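Local atomic coordinates of multisubunit Na+/H+ antiporter, A subunit (Anoxybacillus flavithermus, PDB entry 6Z16), a protein that probably exchanges sodium ions for protons across the cell membrane as the A subunit of a multisubunit Na+/H+ antiporter. Residues A[56-65]-A[136-147]. Numbering follows the deposited sequence.
Sequences HVGWFVFPLP and LGNFYVYLLLFM. With PTY (phosphatidylethanolamine), chain S.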
loop_
_atom_site.group_PDB
_atom_site.type_symbol
_atom_site.label_atom_id
_atom_site.label_comp_id
_atom_site.label_asym_id
_atom_site.label_seq_id
_atom_site.Cartn_x
_atom_site.Cartn_y
_atom_site.Cartn_z
ATOM N N HIS A 56 -57.497 83.930 31.697
ATOM C CA HIS A 56 -56.102 84.101 32.081
ATOM C C HIS A 56 -55.705 83.024 33.081
ATOM O O HIS A 56 -56.427 82.773 34.047
ATOM C CB HIS A 56 -55.915 85.492 32.686
ATOM C CG HIS A 56 -54.487 85.879 32.908
ATOM N ND1 HIS A 56 -53.774 85.492 34.022
ATOM C CD2 HIS A 56 -53.651 86.653 32.178
ATOM C CE1 HIS A 56 -52.554 85.991 33.957
ATOM N NE2 HIS A 56 -52.454 86.702 32.850
ATOM N N VAL A 57 -54.545 82.399 32.846
ATOM C CA VAL A 57 -54.146 81.191 33.569
ATOM C C VAL A 57 -53.921 81.463 35.055
ATOM O O VAL A 57 -54.141 80.578 35.894
ATOM C CB VAL A 57 -52.905 80.579 32.872
ATOM C CG1 VAL A 57 -51.732 81.541 32.886
ATOM C CG2 VAL A 57 -52.512 79.236 33.475
ATOM N N GLY A 58 -53.585 82.710 35.408
ATOM C CA GLY A 58 -53.294 83.049 36.791
ATOM C C GLY A 58 -54.478 82.915 37.723
ATOM O O GLY A 58 -54.296 82.640 38.914
ATOM N N TRP A 59 -55.700 83.071 37.192
ATOM C CA TRP A 59 -56.899 82.829 37.990
ATOM C C TRP A 59 -56.958 81.388 38.467
ATOM O O TRP A 59 -57.294 81.128 39.627
ATOM C CB TRP A 59 -58.163 83.167 37.201
ATOM C CG TRP A 59 -58.326 84.612 36.902
ATOM C CD1 TRP A 59 -58.219 85.213 35.689
ATOM C CD2 TRP A 59 -58.574 85.654 37.848
ATOM N NE1 TRP A 59 -58.418 86.564 35.813
ATOM C CE2 TRP A 59 -58.628 86.861 37.132
ATOM C CE3 TRP A 59 -58.760 85.681 39.232
ATOM C CZ2 TRP A 59 -58.865 88.081 37.750
ATOM C CZ3 TRP A 59 -58.994 86.891 39.844
ATOM C CH2 TRP A 59 -59.045 88.076 39.104
ATOM N N PHE A 60 -56.562 80.445 37.609
ATOM C CA PHE A 60 -56.508 79.048 38.019
ATOM C C PHE A 60 -55.405 78.811 39.035
ATOM O O PHE A 60 -55.495 77.880 39.844
ATOM C CB PHE A 60 -56.313 78.160 36.795
ATOM C CG PHE A 60 -56.306 76.690 37.094
ATOM C CD1 PHE A 60 -57.480 76.034 37.430
ATOM C CD2 PHE A 60 -55.132 75.955 37.007
ATOM C CE1 PHE A 60 -57.480 74.678 37.697
ATOM C CE2 PHE A 60 -55.124 74.599 37.271
ATOM C CZ PHE A 60 -56.300 73.959 37.616
ATOM N N VAL A 61 -54.372 79.654 39.033
ATOM C CA VAL A 61 -53.338 79.519 40.047
ATOM C C VAL A 61 -53.795 80.178 41.343
ATOM O O VAL A 61 -53.309 79.820 42.422
ATOM C CB VAL A 61 -52.028 80.106 39.488
ATOM C CG1 VAL A 61 -50.838 79.817 40.392
ATOM C CG2 VAL A 61 -51.777 79.576 38.092
ATOM N N PHE A 62 -54.790 81.064 41.259
ATOM C CA PHE A 62 -55.165 81.903 42.397
ATOM C C PHE A 62 -55.728 81.195 43.638
ATOM O O PHE A 62 -55.364 81.627 44.746
ATOM C CB PHE A 62 -56.140 82.984 41.915
ATOM C CG PHE A 62 -56.564 83.938 42.990
ATOM C CD1 PHE A 62 -55.673 84.864 43.500
ATOM C CD2 PHE A 62 -57.858 83.920 43.477
ATOM C CE1 PHE A 62 -56.061 85.746 44.488
ATOM C CE2 PHE A 62 -58.251 84.799 44.464
ATOM C CZ PHE A 62 -57.351 85.712 44.968
ATOM N N PRO A 63 -56.605 80.171 43.570
ATOM C CA PRO A 63 -57.196 79.682 44.829
ATOM C C PRO A 63 -56.242 78.922 45.729
ATOM O O PRO A 63 -56.368 79.045 46.956
ATOM C CB PRO A 63 -58.338 78.776 44.358
ATOM C CG PRO A 63 -58.626 79.196 43.019
ATOM C CD PRO A 63 -57.319 79.552 42.439
ATOM N N LEU A 64 -55.301 78.156 45.158
ATOM C CA LEU A 64 -54.425 77.272 45.933
ATOM C C LEU A 64 -53.648 77.958 47.057
ATOM O O LEU A 64 -53.756 77.478 48.199
ATOM C CB LEU A 64 -53.477 76.503 44.997
ATOM C CG LEU A 64 -52.500 75.599 45.756
ATOM C CD1 LEU A 64 -53.228 74.459 46.450
ATOM C CD2 LEU A 64 -51.388 75.085 44.871
ATOM N N PRO A 65 -52.917 79.087 46.848
ATOM C CA PRO A 65 -52.315 79.757 48.015
ATOM C C PRO A 65 -53.347 80.243 49.007
ATOM O O PRO A 65 -53.140 80.063 50.219
ATOM C CB PRO A 65 -51.549 80.932 47.394
ATOM C CG PRO A 65 -51.357 80.579 46.007
ATOM C CD PRO A 65 -52.583 79.854 45.628
ATOM N N LEU A 136 -46.925 82.816 29.802
ATOM C CA LEU A 136 -47.445 82.875 31.162
ATOM C C LEU A 136 -47.358 81.549 31.895
ATOM O O LEU A 136 -47.211 81.539 33.125
ATOM C CB LEU A 136 -48.899 83.338 31.144
ATOM C CG LEU A 136 -49.125 84.745 30.611
ATOM C CD1 LEU A 136 -50.606 85.010 30.502
ATOM C CD2 LEU A 136 -48.465 85.755 31.514
ATOM N N GLY A 137 -47.458 80.436 31.168
ATOM C CA GLY A 137 -47.386 79.133 31.807
ATOM C C GLY A 137 -46.032 78.870 32.428
ATOM O O GLY A 137 -45.943 78.290 33.513
ATOM N N ASN A 138 -44.966 79.339 31.768
ATOM C CA ASN A 138 -43.626 79.290 32.346
ATOM C C ASN A 138 -43.555 80.087 33.637
ATOM O O ASN A 138 -42.999 79.610 34.634
ATOM C CB ASN A 138 -42.612 79.833 31.346
ATOM C CG ASN A 138 -42.488 78.970 30.122
ATOM O OD1 ASN A 138 -42.891 79.360 29.031
ATOM N ND2 ASN A 138 -41.906 77.795 30.289
ATOM N N PHE A 139 -44.160 81.279 33.638
ATOM C CA PHE A 139 -44.156 82.160 34.802
ATOM C C PHE A 139 -44.816 81.495 36.003
ATOM O O PHE A 139 -44.236 81.448 37.096
ATOM C CB PHE A 139 -44.874 83.465 34.457
ATOM C CG PHE A 139 -44.787 84.506 35.531
ATOM C CD1 PHE A 139 -43.662 85.297 35.646
ATOM C CD2 PHE A 139 -45.822 84.686 36.433
ATOM C CE1 PHE A 139 -43.573 86.253 36.632
ATOM C CE2 PHE A 139 -45.734 85.634 37.425
ATOM C CZ PHE A 139 -44.609 86.421 37.524
ATOM N N TYR A 140 -46.006 80.927 35.809
ATOM C CA TYR A 140 -46.687 80.354 36.962
ATOM C C TYR A 140 -46.149 78.986 37.357
ATOM O O TYR A 140 -46.220 78.649 38.546
ATOM C CB TYR A 140 -48.194 80.305 36.725
ATOM C CG TYR A 140 -48.787 81.690 36.652
ATOM C CD1 TYR A 140 -48.966 82.454 37.794
ATOM C CD2 TYR A 140 -49.168 82.231 35.440
ATOM C CE1 TYR A 140 -49.496 83.725 37.720
ATOM C CE2 TYR A 140 -49.695 83.492 35.354
ATOM C CZ TYR A 140 -49.861 84.233 36.491
ATOM O OH TYR A 140 -50.396 85.493 36.387
ATOM N N VAL A 141 -45.546 78.230 36.427
ATOM C CA VAL A 141 -44.833 77.008 36.807
ATOM C C VAL A 141 -43.647 77.335 37.712
ATOM O O VAL A 141 -43.480 76.727 38.778
ATOM C CB VAL A 141 -44.396 76.218 35.558
ATOM C CG1 VAL A 141 -43.337 75.194 35.905
ATOM C CG2 VAL A 141 -45.567 75.463 34.995
ATOM N N TYR A 142 -42.830 78.324 37.314
ATOM C CA TYR A 142 -41.647 78.691 38.097
ATOM C C TYR A 142 -42.045 79.245 39.459
ATOM O O TYR A 142 -41.463 78.872 40.488
ATOM C CB TYR A 142 -40.816 79.739 37.361
ATOM C CG TYR A 142 -40.282 79.385 35.996
ATOM C CD1 TYR A 142 -40.159 78.070 35.569
ATOM C CD2 TYR A 142 -39.941 80.396 35.108
ATOM C CE1 TYR A 142 -39.691 77.781 34.303
ATOM C CE2 TYR A 142 -39.481 80.115 33.857
ATOM C CZ TYR A 142 -39.354 78.813 33.459
ATOM O OH TYR A 142 -38.889 78.562 32.202
ATOM N N LEU A 143 -43.065 80.113 39.478
ATOM C CA LEU A 143 -43.522 80.732 40.716
ATOM C C LEU A 143 -44.101 79.702 41.672
ATOM O O LEU A 143 -43.871 79.775 42.884
ATOM C CB LEU A 143 -44.551 81.813 40.391
ATOM C CG LEU A 143 -44.991 82.837 41.439
ATOM C CD1 LEU A 143 -45.290 84.138 40.727
ATOM C CD2 LEU A 143 -46.218 82.393 42.213
ATOM N N LEU A 144 -44.822 78.713 41.151
ATOM C CA LEU A 144 -45.461 77.762 42.041
ATOM C C LEU A 144 -44.481 76.702 42.525
ATOM O O LEU A 144 -44.621 76.212 43.654
ATOM C CB LEU A 144 -46.659 77.160 41.322
ATOM C CG LEU A 144 -47.715 76.424 42.118
ATOM C CD1 LEU A 144 -48.311 77.331 43.167
ATOM C CD2 LEU A 144 -48.761 76.047 41.128
ATOM N N LEU A 145 -43.465 76.377 41.711
ATOM C CA LEU A 145 -42.324 75.604 42.202
ATOM C C LEU A 145 -41.616 76.323 43.339
ATOM O O LEU A 145 -41.256 75.701 44.346
ATOM C CB LEU A 145 -41.325 75.340 41.078
ATOM C CG LEU A 145 -41.641 74.316 40.000
ATOM C CD1 LEU A 145 -40.581 74.379 38.932
ATOM C CD2 LEU A 145 -41.689 72.951 40.624
ATOM N N PHE A 146 -41.422 77.635 43.195
ATOM C CA PHE A 146 -40.767 78.416 44.237
ATOM C C PHE A 146 -41.593 78.461 45.517
ATOM O O PHE A 146 -41.043 78.366 46.622
ATOM C CB PHE A 146 -40.496 79.824 43.723
ATOM C CG PHE A 146 -39.906 80.723 44.745
ATOM C CD1 PHE A 146 -38.592 80.575 45.140
ATOM C CD2 PHE A 146 -40.670 81.718 45.318
ATOM C CE1 PHE A 146 -38.052 81.403 46.089
ATOM C CE2 PHE A 146 -40.139 82.542 46.268
ATOM C CZ PHE A 146 -38.828 82.389 46.654
ATOM N N MET A 147 -42.914 78.589 45.386
ATOM C CA MET A 147 -43.786 78.632 46.556
ATOM C C MET A 147 -43.803 77.298 47.292
ATOM O O MET A 147 -43.724 77.266 48.529
ATOM C CB MET A 147 -45.195 79.028 46.133
ATOM C CG MET A 147 -46.149 79.244 47.277
ATOM S SD MET A 147 -47.796 79.638 46.679
ATOM C CE MET A 147 -47.522 81.270 46.009
HETATM C C1 PTY S . -43.228 74.634 29.059
HETATM C C2 PTY S . -44.772 75.671 22.743
HETATM C C3 PTY S . -43.402 76.197 23.221
HETATM O O4 PTY S . -42.870 73.876 30.237
HETATM C C5 PTY S . -42.694 74.870 26.628
HETATM C C6 PTY S . -42.374 74.160 27.915
HETATM O O7 PTY S . -42.624 72.733 27.713
HETATM C C8 PTY S . -41.592 71.975 27.308
HETATM O O10 PTY S . -40.499 72.406 27.070
HETATM C C11 PTY S . -41.974 70.532 27.210
HETATM C C12 PTY S . -41.001 69.634 27.958
HETATM C C13 PTY S . -40.911 69.969 29.430
HETATM C C14 PTY S . -39.890 69.145 30.192
HETATM C C15 PTY S . -39.825 69.496 31.668
HETATM C C16 PTY S . -38.502 69.149 32.328
HETATM C C17 PTY S . -38.485 67.834 33.086
HETATM C C18 PTY S . -38.958 67.936 34.530
HETATM C C19 PTY S . -38.592 66.719 35.369
HETATM C C20 PTY S . -38.961 66.825 36.839
HETATM C C21 PTY S . -38.625 65.576 37.639
HETATM C C22 PTY S . -39.303 65.512 39.000
HETATM C C23 PTY S . -39.447 64.098 39.539
HETATM C C24 PTY S . -40.083 64.007 40.918
HETATM C C25 PTY S . -41.540 64.439 40.986
HETATM C C26 PTY S . -42.118 64.354 42.393
HETATM C C27 PTY S . -43.549 64.854 42.531
HETATM C C28 PTY S . -44.053 64.820 43.965
HETATM C C29 PTY S . -45.520 65.147 44.096
HETATM C C30 PTY S . -42.022 74.453 31.086
HETATM C C31 PTY S . -41.770 73.585 32.282
HETATM O O30 PTY S . -41.535 75.533 30.908
HETATM C C32 PTY S . -40.332 73.103 32.394
HETATM C C33 PTY S . -39.406 74.138 32.992
HETATM C C34 PTY S . -39.235 74.027 34.495
HETATM C C35 PTY S . -38.305 72.916 34.951
HETATM C C36 PTY S . -38.043 72.946 36.447
HETATM C C37 PTY S . -37.092 71.876 36.957
HETATM C C38 PTY S . -36.807 71.997 38.444
HETATM C C39 PTY S . -35.718 71.069 38.958
HETATM C C40 PTY S . -36.094 69.598 38.978
HETATM C C41 PTY S . -37.238 69.259 39.922
HETATM P P1 PTY S . -42.415 77.259 25.475
HETATM O O11 PTY S . -43.584 76.637 24.589
HETATM O O12 PTY S . -41.137 77.173 24.643
HETATM O O13 PTY S . -42.760 78.617 25.950
HETATM O O14 PTY S . -42.242 76.237 26.698
HETATM N N1 PTY S . -44.708 74.214 22.612
#
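Tyr140 reaches from helix 136-147 across to helix 57-61 and lays one face of its ring over Gly58, whose CA stands 4.0 Å from the ring centroid, 24° off the normal, a CH-pi contact displaced toward the hydroxyl end. Phe139 CD2 lies over the centre of the opposite face, so both faces of the ring are in contact. Two valines flank the ring obliquely: Val57 CG1 meets Tyr140 CD2 at 3.7 Å, and Val61 CG2 sits 3.9 Å from Tyr140 CB. With Val61 CG1 anti to the backbone N, chi1 -171°, CG2 falls on Tyr140 CB, and CG1 comes near both the tyrosine ring and Leu144 CD2. Leu144 continues the apolar seam, its CD1 meeting Leu64 CD2 at 4.2 Å. At the N-terminal end of helix 57-61, His56 CE1 brings its ring edge to Tyr140 OH at 3.3 Å, with the two side chains crossing at about a right angle. His56, at the N-cap of this helix, accepts from Gly58 N through ND1 (3.1 Å), the N-H tilted from the ring plane. Beyond the segments, Tyr140 OH shares a weak hydrogen bond with Ser125 OG of helix 105-128. An alanine in place of Tyr140 would leave Gly58 CA without its aromatic cover and is likely to open a gap beside Val57 and Val61. At the other end of the interface, Pro65 CG rests on Met147 SD at 3.7 Å. Helix 136-147 turns Asn138, Tyr142 and Leu145 to a bound phosphatidylethanolamine, while Tyr140, Leu144 and Met147 of the same helix turn toward segment 56-65. With axes crossing at -19°, this is the near-parallel, mainly apolar packing of transmembrane helices in a Mrp antiporter subunit related to complex I.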